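Local coordinates for protein hydrogen peroxide-inducible genes activator (Corynebacterium glutamicum, PDB 6G1D) that probably senses hydrogen peroxide and, as a LysR-type transcription factor, controls the genes that respond to it, at residues Tyr113-Tyr126 with Gln298-Ala310. The protein carries 1 engineered substitution. Sequence-based numbering, arbitrary orientation.
Sequences YILPSMLSIVDEEY and QFALILQRAFQEA
S117 and A306 mark where helices 113-125 and 298-310 come nearest, their CA atoms 4.9 Å apart. The axes approach to 8.2 Å, and the N-to-C directions differ by 124°. The side chains interlock as knobs into holes. M118 sits among F299, I302, L303 and A306. Its CG is anti to the backbone N (chi1 178°), and the chain then bends, which brings SD and CE to the edge of the F299 ring. This is a Met-aromatic contact, with SD 5.2 Å from the ring centroid. I121 fills the next hole, among I302, R305, A306 and E309. Its CG2 meets I302 CG2 at 3.7 Å, and its CD1 sits above one face of the R305 guanidinium, displaced toward the rim. I114 CD1 is set against the backbone of the second helix, 3.3 Å from F307 N. At the other end Y126 packs on I302, and a water joins Y126 OH to Q298 O. E125, R305 and E309 are solvent-exposed. R305 grips E125 end-on: NH1 bonds OE1 and NH2 bonds OE2, each at 2.9 Å and nearly straight, on the syn sides. The carboxylate and guanidinium planes are 15° apart. S117 OG gives E309 OE1 a weak bond. Apolar packing between the helices continues through M118, V122, F299 and L303 to the sheet of the LysR substrate-binding domain. The paired bonds probably fix the guanidinium's rotation and offset both charges.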
# COMPACT_ATOMS: atom_id res chain seq x y z
N TYR B 113 15.27 6.60 20.68
CA TYR B 113 16.18 6.45 21.80
C TYR B 113 17.36 7.40 21.71
O TYR B 113 17.91 7.81 22.74
CB TYR B 113 16.63 5.00 21.91
CG TYR B 113 15.49 4.04 21.72
CD1 TYR B 113 15.59 3.04 20.79
CD2 TYR B 113 14.30 4.15 22.43
CE1 TYR B 113 14.52 2.16 20.56
CE2 TYR B 113 13.26 3.28 22.23
CZ TYR B 113 13.38 2.29 21.25
OH TYR B 113 12.37 1.40 21.00
N ILE B 114 17.73 7.79 20.49
CA ILE B 114 18.81 8.75 20.28
C ILE B 114 18.28 10.20 20.20
O ILE B 114 19.01 11.16 20.55
CB ILE B 114 19.65 8.37 19.04
CG1 ILE B 114 21.06 9.01 19.09
CG2 ILE B 114 18.93 8.69 17.75
CD1 ILE B 114 22.02 8.34 20.09
N LEU B 115 17.02 10.38 19.78
CA LEU B 115 16.50 11.72 19.51
C LEU B 115 16.52 12.68 20.70
O LEU B 115 16.86 13.83 20.53
CB LEU B 115 15.09 11.69 18.94
CG LEU B 115 14.98 11.40 17.44
CD1 LEU B 115 13.52 11.13 17.07
CD2 LEU B 115 15.60 12.43 16.56
N PRO B 116 16.13 12.21 21.91
CA PRO B 116 16.07 13.24 22.96
C PRO B 116 17.39 13.96 23.18
O PRO B 116 17.40 15.19 23.21
CB PRO B 116 15.62 12.47 24.21
CG PRO B 116 14.84 11.33 23.63
CD PRO B 116 15.56 10.93 22.36
N SER B 117 18.49 13.21 23.27
CA SER B 117 19.81 13.80 23.51
C SER B 117 20.31 14.52 22.28
O SER B 117 20.87 15.62 22.38
CB SER B 117 20.86 12.78 23.97
OG SER B 117 20.49 12.17 25.18
N MET B 118 20.14 13.93 21.09
CA MET B 118 20.61 14.61 19.90
C MET B 118 19.95 15.97 19.75
O MET B 118 20.64 16.96 19.45
CB MET B 118 20.41 13.78 18.66
CG MET B 118 20.84 14.47 17.37
SD MET B 118 19.43 14.94 16.37
CE MET B 118 19.22 13.33 15.60
N LEU B 119 18.63 16.00 19.91
CA LEU B 119 17.87 17.24 19.74
C LEU B 119 18.19 18.30 20.80
O LEU B 119 18.19 19.47 20.51
CB LEU B 119 16.36 16.98 19.72
CG LEU B 119 15.87 16.21 18.46
CD1 LEU B 119 14.44 15.80 18.57
CD2 LEU B 119 16.01 17.08 17.25
N SER B 120 18.48 17.87 22.02
CA SER B 120 18.83 18.79 23.10
C SER B 120 20.23 19.42 22.87
O SER B 120 20.40 20.62 23.07
CB SER B 120 18.77 18.08 24.47
OG SER B 120 19.19 18.95 25.48
N ILE B 121 21.20 18.62 22.42
CA ILE B 121 22.51 19.13 22.05
C ILE B 121 22.43 20.15 20.92
O ILE B 121 23.07 21.21 20.94
CB ILE B 121 23.45 17.99 21.61
CG1 ILE B 121 23.84 17.16 22.84
CG2 ILE B 121 24.71 18.52 20.94
CD1 ILE B 121 24.50 15.86 22.51
N VAL B 122 21.65 19.81 19.91
CA VAL B 122 21.46 20.66 18.75
C VAL B 122 20.79 21.96 19.16
O VAL B 122 21.21 23.01 18.74
CB VAL B 122 20.65 19.91 17.66
CG1 VAL B 122 19.91 20.85 16.70
CG2 VAL B 122 21.58 18.94 16.94
N ASP B 123 19.73 21.89 19.95
CA ASP B 123 19.00 23.08 20.39
C ASP B 123 19.92 24.07 21.14
O ASP B 123 19.86 25.28 20.89
CB ASP B 123 17.79 22.69 21.25
CG ASP B 123 17.09 23.89 21.89
OD1 ASP B 123 16.43 24.69 21.18
OD2 ASP B 123 17.21 24.05 23.11
N GLU B 124 20.78 23.54 22.02
CA GLU B 124 21.69 24.36 22.80
C GLU B 124 22.95 24.82 22.02
O GLU B 124 23.31 25.98 22.10
CB GLU B 124 22.07 23.63 24.11
CG GLU B 124 22.96 24.42 25.06
CD GLU B 124 23.07 23.81 26.46
OE1 GLU B 124 23.04 24.60 27.41
OE2 GLU B 124 23.17 22.57 26.61
N GLU B 125 23.58 23.94 21.25
CA GLU B 125 24.89 24.22 20.65
C GLU B 125 24.90 24.59 19.17
O GLU B 125 25.88 25.12 18.67
CB GLU B 125 25.83 23.04 20.85
CG GLU B 125 26.07 22.75 22.32
CD GLU B 125 26.91 21.52 22.60
OE1 GLU B 125 27.69 21.08 21.75
OE2 GLU B 125 26.83 21.02 23.73
N TYR B 126 23.82 24.24 18.47
CA TYR B 126 23.66 24.57 17.07
C TYR B 126 22.27 25.17 16.84
O TYR B 126 21.45 24.60 16.10
CB TYR B 126 23.88 23.32 16.21
CG TYR B 126 25.24 22.72 16.40
CD1 TYR B 126 26.33 23.17 15.66
CD2 TYR B 126 25.46 21.74 17.38
CE1 TYR B 126 27.59 22.64 15.85
CE2 TYR B 126 26.73 21.20 17.58
CZ TYR B 126 27.77 21.65 16.80
OH TYR B 126 29.02 21.13 16.98
N GLN B 298 30.91 16.68 11.83
CA GLN B 298 30.51 17.36 13.06
C GLN B 298 29.21 16.77 13.58
O GLN B 298 29.04 16.62 14.78
CB GLN B 298 30.30 18.87 12.88
CG GLN B 298 31.54 19.74 12.82
CD GLN B 298 31.21 21.15 12.33
OE1 GLN B 298 31.32 21.40 11.14
NE2 GLN B 298 30.80 22.07 13.24
N PHE B 299 28.28 16.47 12.69
CA PHE B 299 27.04 15.88 13.12
C PHE B 299 27.30 14.54 13.76
O PHE B 299 26.65 14.19 14.74
CB PHE B 299 26.02 15.72 11.98
CG PHE B 299 24.64 15.44 12.46
CD1 PHE B 299 23.96 14.28 12.11
CD2 PHE B 299 24.04 16.32 13.33
CE1 PHE B 299 22.71 14.02 12.63
CE2 PHE B 299 22.77 16.08 13.84
CZ PHE B 299 22.08 14.93 13.45
N ALA B 300 28.23 13.77 13.19
CA ALA B 300 28.61 12.47 13.76
C ALA B 300 29.05 12.59 15.21
O ALA B 300 28.70 11.74 16.05
CB ALA B 300 29.71 11.82 12.95
N LEU B 301 29.85 13.62 15.52
CA LEU B 301 30.29 13.83 16.90
C LEU B 301 29.10 14.04 17.85
O LEU B 301 29.12 13.55 18.99
CB LEU B 301 31.28 15.01 17.00
CG LEU B 301 32.65 14.90 16.32
CD1 LEU B 301 33.37 16.24 16.53
CD2 LEU B 301 33.46 13.71 16.88
N ILE B 302 28.08 14.75 17.39
CA ILE B 302 26.86 14.96 18.15
C ILE B 302 26.16 13.65 18.43
O ILE B 302 25.73 13.39 19.56
CB ILE B 302 25.88 15.92 17.42
CG1 ILE B 302 26.49 17.32 17.32
CG2 ILE B 302 24.54 16.01 18.16
CD1 ILE B 302 25.68 18.30 16.50
N LEU B 303 26.04 12.82 17.41
CA LEU B 303 25.43 11.51 17.57
C LEU B 303 26.23 10.60 18.52
O LEU B 303 25.62 9.86 19.27
CB LEU B 303 25.21 10.84 16.21
CG LEU B 303 24.20 11.55 15.31
CD1 LEU B 303 24.21 10.91 13.91
CD2 LEU B 303 22.81 11.51 15.92
N GLN B 304 27.56 10.64 18.47
CA GLN B 304 28.36 9.86 19.41
C GLN B 304 28.15 10.32 20.85
O GLN B 304 28.07 9.48 21.79
CB GLN B 304 29.83 9.91 19.05
CG GLN B 304 30.14 9.19 17.72
CD GLN B 304 31.58 9.41 17.31
OE1 GLN B 304 32.09 10.55 17.36
NE2 GLN B 304 32.25 8.34 16.94
N ARG B 305 28.02 11.64 21.04
CA ARG B 305 27.73 12.18 22.36
C ARG B 305 26.32 11.81 22.81
O ARG B 305 26.11 11.41 23.96
CB ARG B 305 27.96 13.71 22.42
CG ARG B 305 29.40 14.14 22.28
CD ARG B 305 29.53 15.64 22.02
NE ARG B 305 28.78 16.41 23.02
CZ ARG B 305 28.32 17.66 22.84
NH1 ARG B 305 28.52 18.33 21.70
NH2 ARG B 305 27.64 18.25 23.81
N ALA B 306 25.36 11.93 21.91
CA ALA B 306 23.98 11.54 22.21
C ALA B 306 23.84 10.10 22.63
O ALA B 306 23.10 9.79 23.55
CB ALA B 306 23.06 11.82 20.99
N PHE B 307 24.57 9.22 21.97
CA PHE B 307 24.56 7.80 22.32
C PHE B 307 25.13 7.58 23.72
O PHE B 307 24.58 6.79 24.49
CB PHE B 307 25.32 6.95 21.29
CG PHE B 307 25.38 5.50 21.65
CD1 PHE B 307 24.22 4.74 21.70
CD2 PHE B 307 26.59 4.89 22.00
CE1 PHE B 307 24.25 3.39 22.06
CE2 PHE B 307 26.64 3.55 22.34
CZ PHE B 307 25.48 2.80 22.37
N GLN B 308 26.23 8.26 24.05
CA GLN B 308 26.81 8.15 25.41
C GLN B 308 25.81 8.56 26.49
O GLN B 308 25.75 7.94 27.54
CB GLN B 308 28.10 8.97 25.55
CG GLN B 308 29.31 8.36 24.83
CD GLN B 308 29.53 6.87 25.15
OE1 GLN B 308 29.73 6.48 26.30
NE2 GLN B 308 29.47 6.03 24.11
N GLU B 309 25.03 9.61 26.21
CA GLU B 309 23.98 10.03 27.10
C GLU B 309 22.82 9.03 27.18
O GLU B 309 22.25 8.82 28.23
CB GLU B 309 23.48 11.41 26.67
CG GLU B 309 24.52 12.50 26.94
CD GLU B 309 24.15 13.87 26.39
OE1 GLU B 309 22.94 14.17 26.14
OE2 GLU B 309 25.09 14.69 26.27
N ALA B 310 22.45 8.43 26.06
CA ALA B 310 21.43 7.37 26.05
C ALA B 310 21.88 6.14 26.84
O ALA B 310 21.05 5.49 27.47
CB ALA B 310 21.10 6.96 24.60
O HOH W 1 30.05 18.48 16.69